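Local structure of tannase (Lactobacillus plantarum, 3WA7) at residues I140-Y145 / A191-I197; I314-F320 / P446-P450; Q350-T354 / R378-A383; T159-S163 / H451-Y455. The protein hydrolyses the ester bonds of gallate-type tannins, releasing gallic acid, and has the alpha/beta-hydrolase fold. All coordinates share one frame; numbering follows the deposited sequence. Where two conformers were deposited one is given.

Contact 1 (I140-Y145 / A191-I197); sequences IRYVKY and APATDDI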
loop_
_atom_site.group_PDB
_atom_site.type_symbol
_atom_site.label_atom_id
_atom_site.label_comp_id
_atom_site.label_asym_id
_atom_site.label_seq_id
_atom_site.Cartn_x
_atom_site.Cartn_y
_atom_site.Cartn_z
ATOM N N ILE A 140 -15.917 1.861 3.366
ATOM C CA ILE A 140 -16.462 1.252 2.161
ATOM C C ILE A 140 -17.928 0.879 2.393
ATOM O O ILE A 140 -18.775 1.107 1.531
ATOM C CB ILE A 140 -15.667 -0.006 1.764
ATOM C CG1 ILE A 140 -14.242 0.400 1.386
ATOM C CG2 ILE A 140 -16.365 -0.732 0.605
ATOM C CD1 ILE A 140 -13.284 -0.777 1.203
ATOM N N ARG A 141 -18.236 0.311 3.557
ATOM C CA ARG A 141 -19.621 -0.056 3.848
ATOM C C ARG A 141 -20.515 1.180 3.865
ATOM O O ARG A 141 -21.653 1.130 3.404
ATOM C CB ARG A 141 -19.723 -0.799 5.184
ATOM C CG ARG A 141 -19.002 -2.127 5.157
ATOM C CD ARG A 141 -19.333 -3.006 6.347
ATOM N NE ARG A 141 -18.746 -4.325 6.143
ATOM C CZ ARG A 141 -19.064 -5.412 6.836
ATOM N NH1 ARG A 141 -19.974 -5.353 7.799
ATOM N NH2 ARG A 141 -18.472 -6.564 6.552
ATOM N N TYR A 142 -19.999 2.287 4.390
ATOM C CA TYR A 142 -20.769 3.528 4.434
ATOM C C TYR A 142 -21.130 3.943 3.009
ATOM O O TYR A 142 -22.273 4.294 2.721
ATOM C CB TYR A 142 -19.962 4.654 5.088
ATOM C CG TYR A 142 -20.706 5.972 5.117
ATOM C CD1 TYR A 142 -21.597 6.270 6.150
ATOM C CD2 TYR A 142 -20.572 6.890 4.074
ATOM C CE1 TYR A 142 -22.342 7.450 6.140
ATOM C CE2 TYR A 142 -21.313 8.071 4.054
ATOM C CZ TYR A 142 -22.195 8.340 5.086
ATOM O OH TYR A 142 -22.944 9.492 5.052
ATOM N N VAL A 143 -20.142 3.904 2.124
ATOM C CA VAL A 143 -20.353 4.281 0.730
ATOM C C VAL A 143 -21.377 3.384 0.042
ATOM O O VAL A 143 -22.334 3.874 -0.562
ATOM C CB VAL A 143 -19.027 4.230 -0.064
ATOM C CG1 VAL A 143 -19.296 4.384 -1.561
ATOM C CG2 VAL A 143 -18.100 5.335 0.414
ATOM N N LYS A 144 -21.179 2.074 0.144
ATOM C CA LYS A 144 -22.077 1.120 -0.502
ATOM C C LYS A 144 -23.487 1.145 0.082
ATOM O O LYS A 144 -24.464 0.960 -0.644
ATOM C CB LYS A 144 -21.474 -0.289 -0.436
ATOM C CG LYS A 144 -20.104 -0.364 -1.120
ATOM C CD LYS A 144 -19.566 -1.787 -1.250
ATOM C CE LYS A 144 -20.259 -2.568 -2.357
ATOM N NZ LYS A 144 -19.696 -3.955 -2.469
ATOM N N TYR A 145 -23.589 1.391 1.385
ATOM C CA TYR A 145 -24.887 1.462 2.054
ATOM C C TYR A 145 -25.664 2.643 1.490
ATOM O O TYR A 145 -26.899 2.637 1.446
ATOM C CB TYR A 145 -24.689 1.659 3.562
ATOM C CG TYR A 145 -25.968 1.804 4.364
ATOM C CD1 TYR A 145 -26.934 0.798 4.363
ATOM C CD2 TYR A 145 -26.195 2.934 5.153
ATOM C CE1 TYR A 145 -28.095 0.910 5.130
ATOM C CE2 TYR A 145 -27.354 3.057 5.924
ATOM C CZ TYR A 145 -28.298 2.039 5.907
ATOM O OH TYR A 145 -29.438 2.145 6.676
ATOM N N ALA A 191 -22.036 0.600 8.887
ATOM C CA ALA A 191 -23.243 0.446 8.083
ATOM C C ALA A 191 -23.465 -1.000 7.664
ATOM O O ALA A 191 -22.511 -1.742 7.429
ATOM C CB ALA A 191 -23.168 1.348 6.846
ATOM N N PRO A 192 -24.738 -1.421 7.572
ATOM C CA PRO A 192 -25.105 -2.784 7.179
ATOM C C PRO A 192 -25.010 -2.969 5.668
ATOM O O PRO A 192 -26.025 -3.024 4.968
ATOM C CB PRO A 192 -26.535 -2.906 7.686
ATOM C CG PRO A 192 -27.065 -1.532 7.448
ATOM C CD PRO A 192 -25.937 -0.646 7.945
ATOM N N ALA A 193 -23.781 -3.052 5.171
ATOM C CA ALA A 193 -23.532 -3.228 3.750
ATOM C C ALA A 193 -22.258 -4.048 3.573
ATOM O O ALA A 193 -21.573 -4.358 4.548
ATOM C CB ALA A 193 -23.380 -1.868 3.066
ATOM N N THR A 194 -21.956 -4.403 2.331
ATOM C CA THR A 194 -20.760 -5.181 2.024
ATOM C C THR A 194 -19.542 -4.263 1.901
ATOM O O THR A 194 -19.681 -3.041 1.830
ATOM C CB THR A 194 -20.927 -5.949 0.698
ATOM O OG1 THR A 194 -21.277 -5.029 -0.345
ATOM C CG2 THR A 194 -22.009 -7.008 0.829
ATOM N N ASP A 195 -18.350 -4.851 1.878
ATOM C CA ASP A 195 -17.133 -4.054 1.747
ATOM C C ASP A 195 -16.187 -4.551 0.652
ATOM O O ASP A 195 -15.020 -4.161 0.607
ATOM C CB ASP A 195 -16.388 -3.959 3.092
ATOM C CG ASP A 195 -16.096 -5.312 3.704
ATOM O OD1 ASP A 195 -15.491 -6.163 3.020
ATOM O OD2 ASP A 195 -16.466 -5.517 4.882
ATOM N N ASP A 196 -16.688 -5.414 -0.228
ATOM C CA ASP A 196 -15.875 -5.896 -1.336
ATOM C C ASP A 196 -15.831 -4.733 -2.323
ATOM O O ASP A 196 -16.785 -3.958 -2.416
ATOM C CB ASP A 196 -16.509 -7.136 -1.984
ATOM C CG ASP A 196 -17.896 -6.867 -2.534
ATOM O OD1 ASP A 196 -18.049 -6.810 -3.773
ATOM O OD2 ASP A 196 -18.835 -6.713 -1.725
ATOM N N ILE A 197 -14.724 -4.592 -3.044
ATOM C CA ILE A 197 -14.591 -3.492 -3.989
ATOM C C ILE A 197 -14.335 -3.954 -5.417
ATOM O O ILE A 197 -14.133 -5.141 -5.676
ATOM C CB ILE A 197 -13.473 -2.524 -3.551
ATOM C CG1 ILE A 197 -12.135 -3.265 -3.479
ATOM C CG2 ILE A 197 -13.832 -1.907 -2.195
ATOM C CD1 ILE A 197 -10.963 -2.384 -3.081
HETATM O O HOH W 1 -21.228 -3.463 9.262
#
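Arg141 grips Asp195 side-on, with two nitrogens closing on one oxygen. NE lies 2.9 Å and NH2 2.8 Å from OD2 of Asp195, the first meeting it on the anti side and the second on the syn side. Both come from the same face of the carboxylate, whose plane is turned only 22° from that of the guanidinium, as the two side chains lie alongside each other. Ala193 O sits over one guanidinium face, 3.1 Å above its plane. Arg141 NH1 gives to a water at 2.7 Å, which in turn donates to Ala191 O.

One helical turn on, Lys144 bends at its third torsion (chi3 76°), which swings NZ across the loop. There it donates to Thr194 OG1 and to Asp196 O, each 2.9 Å away, and forms a salt bridge with Asp196 OD2. Apolar contacts flank these polar grips: Pro192 CD lies over the Tyr145 ring, 4.0 Å from its centroid, and Ile140 CD1 meets Ile197 CG2 at 3.6 Å.

Behind this shell, Asp195 OD1 is held by Lys137 and by the backbone N of Asn177, whose side chain binds Asp196 OD2; Glu182 pairs with Arg141 NH1. A leucine in place of Arg141 would probably leave Glu182 without this cationic mate and Asp195 OD2 without the two N-H groups of the guanidinium. Two cationic side chains of helix 131-145 thus meet two successive acids of the loop leading to strand 199-203 of the alpha/beta-hydrolase fold, so that charge pairing as well as apolar contact fixes how the loop sits on the helix.

Contact 2 (I314-F320 / P446-P450); sequences IHKYAGF and PWDIP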
loop_
_atom_site.group_PDB
_atom_site.type_symbol
_atom_site.label_atom_id
_atom_site.label_comp_id
_atom_site.label_asym_id
_atom_site.label_seq_id
_atom_site.Cartn_x
_atom_site.Cartn_y
_atom_site.Cartn_z
ATOM N N ILE A 314 20.400 5.759 -18.380
ATOM C CA ILE A 314 20.417 4.712 -17.370
ATOM C C ILE A 314 21.795 4.397 -16.801
ATOM O O ILE A 314 21.966 3.415 -16.078
ATOM C CB ILE A 314 19.765 3.415 -17.893
ATOM C CG1 ILE A 314 20.488 2.918 -19.144
ATOM C CG2 ILE A 314 18.292 3.672 -18.185
ATOM C CD1 ILE A 314 20.054 1.527 -19.573
ATOM N N HIS A 315 22.779 5.229 -17.131
ATOM C CA HIS A 315 24.122 5.051 -16.593
ATOM C C HIS A 315 24.104 5.840 -15.290
ATOM O O HIS A 315 24.409 7.032 -15.263
ATOM C CB HIS A 315 25.176 5.618 -17.552
ATOM C CG HIS A 315 26.585 5.488 -17.056
ATOM N ND1 HIS A 315 27.084 6.248 -16.020
ATOM C CD2 HIS A 315 27.602 4.690 -17.458
ATOM C CE1 HIS A 315 28.347 5.926 -15.806
ATOM N NE2 HIS A 315 28.688 4.983 -16.667
ATOM N N LYS A 316 23.707 5.168 -14.217
ATOM C CA LYS A 316 23.614 5.780 -12.902
ATOM C C LYS A 316 23.969 4.715 -11.873
ATOM O O LYS A 316 24.864 4.910 -11.049
ATOM C CB LYS A 316 22.188 6.296 -12.674
ATOM C CG LYS A 316 21.998 7.049 -11.372
ATOM C CD LYS A 316 20.628 7.711 -11.307
ATOM C CE LYS A 316 20.431 8.417 -9.977
ATOM N NZ LYS A 316 19.123 9.125 -9.909
ATOM N N TYR A 317 23.262 3.591 -11.928
ATOM C CA TYR A 317 23.525 2.478 -11.023
ATOM C C TYR A 317 24.351 1.454 -11.786
ATOM O O TYR A 317 24.181 1.284 -12.994
ATOM C CB TYR A 317 22.227 1.813 -10.553
ATOM C CG TYR A 317 21.264 2.748 -9.870
ATOM C CD1 TYR A 317 20.269 3.402 -10.594
ATOM C CD2 TYR A 317 21.363 2.999 -8.503
ATOM C CE1 TYR A 317 19.392 4.284 -9.973
ATOM C CE2 TYR A 317 20.492 3.881 -7.872
ATOM C CZ TYR A 317 19.510 4.518 -8.612
ATOM O OH TYR A 317 18.648 5.392 -7.993
ATOM N N ALA A 318 25.239 0.770 -11.076
ATOM C CA ALA A 318 26.098 -0.230 -11.696
ATOM C C ALA A 318 25.358 -1.538 -11.967
ATOM O O ALA A 318 24.263 -1.766 -11.443
ATOM C CB ALA A 318 27.299 -0.498 -10.795
ATOM N N GLY A 319 25.953 -2.381 -12.809
ATOM C CA GLY A 319 25.368 -3.681 -13.087
ATOM C C GLY A 319 24.818 -4.010 -14.462
ATOM O O GLY A 319 24.873 -5.167 -14.879
ATOM N N PHE A 320 24.294 -3.020 -15.176
ATOM C CA PHE A 320 23.706 -3.289 -16.481
ATOM C C PHE A 320 24.665 -3.406 -17.657
ATOM O O PHE A 320 25.748 -2.821 -17.670
ATOM C CB PHE A 320 22.640 -2.237 -16.811
ATOM C CG PHE A 320 21.476 -2.233 -15.863
ATOM C CD1 PHE A 320 21.511 -1.469 -14.698
ATOM C CD2 PHE A 320 20.350 -3.009 -16.122
ATOM C CE1 PHE A 320 20.437 -1.479 -13.804
ATOM C CE2 PHE A 320 19.271 -3.026 -15.234
ATOM C CZ PHE A 320 19.316 -2.258 -14.074
ATOM N N PRO A 446 8.770 0.823 -12.020
ATOM C CA PRO A 446 9.247 2.067 -12.643
ATOM C C PRO A 446 10.693 2.441 -12.325
ATOM O O PRO A 446 11.077 2.557 -11.162
ATOM C CB PRO A 446 8.256 3.111 -12.126
ATOM C CG PRO A 446 7.003 2.324 -11.971
ATOM C CD PRO A 446 7.487 1.050 -11.331
ATOM N N TRP A 447 11.477 2.660 -13.377
ATOM C CA TRP A 447 12.891 3.006 -13.245
ATOM C C TRP A 447 13.208 4.222 -12.379
ATOM O O TRP A 447 12.595 5.283 -12.509
ATOM C CB TRP A 447 13.512 3.221 -14.632
ATOM C CG TRP A 447 14.967 3.593 -14.567
ATOM C CD1 TRP A 447 15.513 4.836 -14.742
ATOM C CD2 TRP A 447 16.055 2.716 -14.258
ATOM N NE1 TRP A 447 16.877 4.783 -14.557
ATOM C CE2 TRP A 447 17.235 3.494 -14.259
ATOM C CE3 TRP A 447 16.147 1.346 -13.976
ATOM C CZ2 TRP A 447 18.495 2.945 -13.989
ATOM C CZ3 TRP A 447 17.397 0.801 -13.706
ATOM C CH2 TRP A 447 18.554 1.601 -13.714
ATOM N N ASP A 448 14.187 4.045 -11.501
ATOM C CA ASP A 448 14.679 5.091 -10.616
ATOM C C ASP A 448 13.621 5.853 -9.828
ATOM O O ASP A 448 13.806 7.026 -9.500
ATOM C CB ASP A 448 15.545 6.063 -11.427
ATOM C CG ASP A 448 16.450 6.913 -10.553
ATOM O OD1 ASP A 448 16.848 6.437 -9.470
ATOM O OD2 ASP A 448 16.777 8.051 -10.957
ATOM N N ILE A 449 12.516 5.184 -9.521
ATOM C CA ILE A 449 11.453 5.801 -8.738
ATOM C C ILE A 449 11.679 5.391 -7.291
ATOM O O ILE A 449 11.811 4.207 -6.987
ATOM C CB ILE A 449 10.060 5.331 -9.205
ATOM C CG1 ILE A 449 9.738 5.951 -10.566
ATOM C CG2 ILE A 449 8.996 5.742 -8.190
ATOM C CD1 ILE A 449 9.666 7.466 -10.535
ATOM N N PRO A 450 11.754 6.373 -6.383
ATOM C CA PRO A 450 11.971 6.096 -4.962
ATOM C C PRO A 450 10.697 5.623 -4.283
ATOM O O PRO A 450 9.689 5.361 -4.939
ATOM C CB PRO A 450 12.433 7.445 -4.427
ATOM C CG PRO A 450 11.566 8.389 -5.205
ATOM C CD PRO A 450 11.653 7.825 -6.623
#
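Trp447, Tyr317 and Phe320 form an aromatic cluster in which a type II beta turn, Pro446 to Ile449, docks on the loop 314-320. Trp447 is the centre of it. On one face of the indole, Ile314 CG2 makes a CH-pi contact 4.3 Å from the centroid of the five-membered ring. From the other side comes Tyr317, its edge directed at the six-membered ring in an offset edge-to-face pair with planes 83° apart; the closest atoms are Tyr317 CD1 and Trp447 CZ2, at 3.9 Å. With Phe320 the roles are reversed: here Trp447 supplies the edge and Phe320 the face, at a plane angle of 74°, and Trp447 CH2 comes within 3.6 Å of Phe320 CE1. Three neighbours therefore fix the indole from different directions, while Ser303, Ala304 and Ala307 of helix 291-309 also touch it.

Asp448 follows in the turn. Its CG stands anti to the backbone N (chi1 -162°), which brings the carboxylate to the loop, where it divides its oxygens between two partners. OD2 receives Lys316 NZ at 2.8 Å on its syn side, a salt bridge made at the end of an extended lysine chain that passes CG over one face of the Tyr317 ring. Tyr317 thus serves both halves of the contact, its ring edge meeting the indole and its hydroxyl the acid, and it has a further edge-to-face partner in Tyr335. The hydroxyl bond is short: Tyr317 OH donates to Asp448 OD1 at 2.6 Å, meeting that oxygen nearly head-on down its C-O bond.

Contact 3 (Q350-T354 / R378-A383); sequences QLDLT and RSTVTA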
loop_
_atom_site.group_PDB
_atom_site.type_symbol
_atom_site.label_atom_id
_atom_site.label_comp_id
_atom_site.label_asym_id
_atom_site.label_seq_id
_atom_site.Cartn_x
_atom_site.Cartn_y
_atom_site.Cartn_z
ATOM N N GLN A 350 12.050 -5.872 14.391
ATOM C CA GLN A 350 13.240 -5.555 15.175
ATOM C C GLN A 350 13.266 -6.328 16.487
ATOM O O GLN A 350 12.233 -6.508 17.132
ATOM C CB GLN A 350 13.312 -4.050 15.433
ATOM C CG GLN A 350 13.997 -3.267 14.331
ATOM C CD GLN A 350 15.507 -3.365 14.422
ATOM O OE1 GLN A 350 16.108 -2.918 15.400
ATOM N NE2 GLN A 350 16.128 -3.953 13.406
ATOM N N LEU A 351 14.452 -6.788 16.877
ATOM C CA LEU A 351 14.583 -7.566 18.099
ATOM C C LEU A 351 14.204 -6.779 19.345
ATOM O O LEU A 351 13.799 -7.366 20.352
ATOM C CB LEU A 351 16.011 -8.102 18.238
ATOM C CG LEU A 351 16.518 -8.937 17.059
ATOM C CD1 LEU A 351 17.873 -9.540 17.418
ATOM C CD2 LEU A 351 15.520 -10.037 16.721
ATOM N N ASP A 352 14.333 -5.456 19.278
ATOM C CA ASP A 352 13.993 -4.611 20.417
ATOM C C ASP A 352 12.609 -3.971 20.309
ATOM O O ASP A 352 12.278 -3.079 21.091
ATOM C CB ASP A 352 15.053 -3.518 20.620
ATOM C CG ASP A 352 15.236 -2.635 19.399
ATOM O OD1 ASP A 352 14.415 -2.713 18.460
ATOM O OD2 ASP A 352 16.206 -1.846 19.384
ATOM N N LEU A 353 11.813 -4.426 19.342
ATOM C CA LEU A 353 10.445 -3.931 19.137
ATOM C C LEU A 353 10.311 -2.456 18.759
ATOM O O LEU A 353 9.258 -1.854 18.991
ATOM C CB LEU A 353 9.611 -4.178 20.401
ATOM C CG LEU A 353 9.356 -5.613 20.871
ATOM C CD1 LEU A 353 8.626 -5.585 22.206
ATOM C CD2 LEU A 353 8.537 -6.359 19.836
ATOM N N THR A 354 11.347 -1.884 18.154
ATOM C CA THR A 354 11.334 -0.467 17.795
ATOM C C THR A 354 10.849 -0.059 16.402
ATOM O O THR A 354 10.828 1.130 16.088
ATOM C CB THR A 354 12.736 0.148 17.990
ATOM O OG1 THR A 354 13.694 -0.597 17.228
ATOM C CG2 THR A 354 13.131 0.119 19.460
ATOM N N ARG A 378 14.736 -14.496 19.440
ATOM C CA ARG A 378 15.933 -13.694 19.674
ATOM C C ARG A 378 15.658 -12.292 20.199
ATOM O O ARG A 378 16.513 -11.411 20.104
ATOM C CB ARG A 378 16.742 -13.603 18.381
ATOM C CG ARG A 378 17.197 -14.955 17.877
ATOM C CD ARG A 378 17.809 -14.869 16.496
ATOM N NE ARG A 378 18.302 -16.170 16.053
ATOM C CZ ARG A 378 17.546 -17.256 15.924
ATOM N NH1 ARG A 378 16.250 -17.206 16.201
ATOM N NH2 ARG A 378 18.088 -18.397 15.519
ATOM N N SER A 379 14.474 -12.091 20.766
ATOM C CA SER A 379 14.100 -10.786 21.295
ATOM C C SER A 379 15.094 -10.289 22.339
ATOM O O SER A 379 15.504 -11.036 23.230
ATOM C CB SER A 379 12.701 -10.849 21.908
ATOM O OG SER A 379 12.286 -9.566 22.342
ATOM N N THR A 380 15.480 -9.023 22.224
ATOM C CA THR A 380 16.425 -8.429 23.161
ATOM C C THR A 380 15.702 -7.705 24.291
ATOM O O THR A 380 16.331 -7.082 25.143
ATOM C CB THR A 380 17.363 -7.437 22.449
ATOM O OG1 THR A 380 16.584 -6.428 21.793
ATOM C CG2 THR A 380 18.220 -8.163 21.426
ATOM N N VAL A 381 14.374 -7.792 24.287
ATOM C CA VAL A 381 13.545 -7.165 25.315
ATOM C C VAL A 381 12.376 -8.086 25.644
ATOM O O VAL A 381 12.061 -8.991 24.872
ATOM C CB VAL A 381 12.975 -5.806 24.839
ATOM C CG1 VAL A 381 14.110 -4.862 24.468
ATOM C CG2 VAL A 381 12.042 -6.015 23.648
ATOM N N THR A 382 11.740 -7.868 26.792
ATOM C CA THR A 382 10.590 -8.682 27.173
ATOM C C THR A 382 9.543 -8.444 26.092
ATOM O O THR A 382 9.218 -7.295 25.791
ATOM C CB THR A 382 10.021 -8.251 28.540
ATOM O OG1 THR A 382 11.032 -8.399 29.543
ATOM C CG2 THR A 382 8.822 -9.109 28.913
ATOM N N ALA A 383 9.017 -9.513 25.505
ATOM C CA ALA A 383 8.043 -9.347 24.434
ATOM C C ALA A 383 7.094 -10.516 24.205
ATOM O O ALA A 383 7.352 -11.646 24.622
ATOM C CB ALA A 383 8.777 -9.031 23.139
#
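Leu353 makes the close-packed end of this contact, its CD1 set between two small apolar side chains: Ala383 CB at 3.6 Å and Val381 CG2 at 3.7 Å. Ala368 and His370 border the same leucine. Next to it the backbones are joined directly, Thr380 N donating to Leu351 O at 3.0 Å. This bond is fairly straight, 160° at the hydrogen, although the donor stands well above the carbonyl plane. Leu351 in turn lays its side chain alongside Arg378, with CD1 at 3.5 Å from Arg378 O.

The carbonyl of Leu351 is placed by a type I beta turn from Gln350 to Leu353, which runs on into an Asx turn at Asp352. OD1 of Asp352 takes two donors of Thr354 from the same face of its carboxylate: OG1 at 2.6 Å and, more loosely, the backbone N. In the other loop, Ser379 OG donates to Val381 O at 2.6 Å, and also bonds with His370, pinning that loop.

Toward solvent the fit slackens. Asp352 meets Thr380 OG1 only through CA and CB, each 3.5 Å away, because its CG is placed between the backbone N and carbonyl carbon (chi1 58°) and the carboxylate turns back to its own loop. An alanine at Asp352 would keep that CB contact but is likely to deprive Thr354 N and OG1 of their shared acceptor, letting the turn flex. At the far edge, the Arg378 guanidinium leads away from the 350-354 loop altogether.

Contact 4 (T159-S163 / H451-Y455); sequences TNGTS and HSGDY. With SO4 (sulfate ion), chain C.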
loop_
_atom_site.group_PDB
_atom_site.type_symbol
_atom_site.label_atom_id
_atom_site.label_comp_id
_atom_site.label_asym_id
_atom_site.label_seq_id
_atom_site.Cartn_x
_atom_site.Cartn_y
_atom_site.Cartn_z
ATOM N N THR A 159 -9.795 1.515 -4.565
ATOM C CA THR A 159 -8.955 2.044 -3.502
ATOM C C THR A 159 -7.573 2.404 -4.025
ATOM O O THR A 159 -7.122 1.883 -5.047
ATOM C CB THR A 159 -8.796 1.034 -2.344
ATOM O OG1 THR A 159 -8.443 -0.254 -2.870
ATOM C CG2 THR A 159 -10.083 0.933 -1.544
ATOM N N ASN A 160 -6.913 3.319 -3.328
ATOM C CA ASN A 160 -5.569 3.727 -3.701
ATOM C C ASN A 160 -4.818 4.120 -2.448
ATOM O O ASN A 160 -5.398 4.649 -1.501
ATOM C CB ASN A 160 -5.598 4.907 -4.677
ATOM C CG ASN A 160 -4.219 5.248 -5.206
ATOM O OD1 ASN A 160 -3.461 4.363 -5.605
ATOM N ND2 ASN A 160 -3.885 6.531 -5.215
ATOM N N GLY A 161 -3.522 3.848 -2.437
ATOM C CA GLY A 161 -2.720 4.196 -1.283
ATOM C C GLY A 161 -1.265 3.926 -1.587
ATOM O O GLY A 161 -0.952 3.207 -2.535
ATOM N N THR A 162 -0.384 4.506 -0.782
ATOM C CA THR A 162 1.056 4.348 -0.955
ATOM C C THR A 162 1.697 3.751 0.301
ATOM O O THR A 162 1.313 4.095 1.416
ATOM C CB THR A 162 1.711 5.720 -1.243
ATOM O OG1 THR A 162 1.204 6.245 -2.478
ATOM C CG2 THR A 162 3.220 5.589 -1.326
ATOM N N SER A 163 2.663 2.852 0.107
ATOM C CA SER A 163 3.389 2.220 1.213
ATOM C C SER A 163 2.441 1.435 2.119
ATOM O O SER A 163 1.754 0.528 1.659
ATOM C CB SER A 163 4.136 3.295 2.018
ATOM O OG SER A 163 5.084 2.720 2.906
ATOM N N HIS A 451 10.758 5.514 -2.960
ATOM C CA HIS A 451 9.615 5.100 -2.165
ATOM C C HIS A 451 8.604 6.240 -2.254
ATOM O O HIS A 451 8.780 7.284 -1.624
ATOM C CB HIS A 451 10.060 4.883 -0.717
ATOM C CG HIS A 451 8.995 4.317 0.166
ATOM N ND1 HIS A 451 8.404 3.094 -0.070
ATOM C CD2 HIS A 451 8.425 4.800 1.295
ATOM C CE1 HIS A 451 7.516 2.849 0.877
ATOM N NE2 HIS A 451 7.508 3.867 1.717
ATOM N N SER A 452 7.555 6.040 -3.047
ATOM C CA SER A 452 6.541 7.070 -3.242
ATOM C C SER A 452 5.359 6.512 -4.021
ATOM O O SER A 452 5.328 5.328 -4.342
ATOM C CB SER A 452 7.144 8.233 -4.025
ATOM O OG SER A 452 7.596 7.779 -5.292
ATOM N N GLY A 453 4.392 7.372 -4.329
ATOM C CA GLY A 453 3.230 6.938 -5.086
ATOM C C GLY A 453 2.583 8.076 -5.857
ATOM O O GLY A 453 3.060 9.210 -5.811
ATOM N N ASP A 454 1.506 7.765 -6.578
ATOM C CA ASP A 454 0.756 8.759 -7.350
ATOM C C ASP A 454 1.611 9.602 -8.299
ATOM O O ASP A 454 1.296 10.765 -8.552
ATOM C CB ASP A 454 0.003 9.690 -6.391
ATOM C CG ASP A 454 -1.100 8.979 -5.617
ATOM O OD1 ASP A 454 -1.033 7.743 -5.469
ATOM O OD2 ASP A 454 -2.031 9.664 -5.139
ATOM N N TYR A 455 2.676 9.017 -8.838
ATOM C CA TYR A 455 3.570 9.740 -9.743
ATOM C C TYR A 455 3.294 9.472 -11.221
ATOM O O TYR A 455 3.975 10.014 -12.094
ATOM C CB TYR A 455 5.022 9.370 -9.420
ATOM C CG TYR A 455 5.224 7.883 -9.238
ATOM C CD1 TYR A 455 5.151 7.011 -10.322
ATOM C CD2 TYR A 455 5.431 7.338 -7.969
ATOM C CE1 TYR A 455 5.272 5.636 -10.154
ATOM C CE2 TYR A 455 5.554 5.962 -7.789
ATOM C CZ TYR A 455 5.472 5.118 -8.887
ATOM O OH TYR A 455 5.568 3.756 -8.714
HETATM S S SO4 C . 6.065 5.502 4.968
HETATM O O1 SO4 C . 5.387 6.803 4.831
HETATM O O2 SO4 C . 7.047 5.338 3.886
HETATM O O3 SO4 C . 6.767 5.461 6.258
HETATM O O4 SO4 C . 5.068 4.419 4.901
HETATM O O HOH W 2 -4.316 9.024 -3.883
HETATM O O HOH W 3 -1.391 6.774 -2.884
#
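His451 reaches Ser163 through an imidazole that leaves CB with CG anti to the backbone N (chi1 -174°), a torsion that carries the ring toward the serine. Beyond CG the ring divides. ND1 is hydrogen-bonded to Asp419 OD2, while on the other branch CD2 lies 3.0 Å from O2 of a bound sulfate. CE1 passes 3.2 Å from Ser163 OG. At the tip, NE2 has two partners near the ring plane: it donates to Ser163 OG at 2.9 Å and, weakly because of the bent angle, to sulfate O2 at 2.7 Å. Ser163 OG itself donates to sulfate O4 at 2.6 Å, and Gly77 N also binds the ion, which probably came from the crystallisation liquor.

Ser163 has a strained backbone (phi 61°, psi -123°), consistent with the nucleophile elbow of alpha/beta-hydrolases between strand 157-160 and the following helix, and Ser163, His451 and Asp419 probably form the catalytic triad. Farther along, Asn160 ND2 donates to the syn side of Asp454 OD1 at 3.1 Å; Asn160 OD1 is bonded to Ser201 OG, and Asp454 OD2 to Thr97 OG1. Between these pairs, Thr162 OG1 lies 3.4 Å from Gly453 CA, so close that a side chain on the glycine would clash with it.

How the contacts relate
Contact 4 lies nearest the middle of the chain, about 7 Å between centres, where the chain passes from strand 157-160 of the nine-stranded sheet to the probable nucleophile. Contact 1 is on one flank, about 23 Å from it between centres; helix 131-145 directly precedes that strand, and Ile197 packs on Thr159. Contact 2 is on the far side, its centre about 42 Å from that of contact 1, yet Ile449 and Pro446 touch Tyr455. Contact 3 stands apart, about 14 Å from contact 4 between nearest atoms. Along the chain, contacts 1 and 4 interleave, whereas contact 4 spans contact 2, which spans contact 3; contact 2 thus ties loop 314-320, after helix 291-309, to the loop carrying the probable triad histidine.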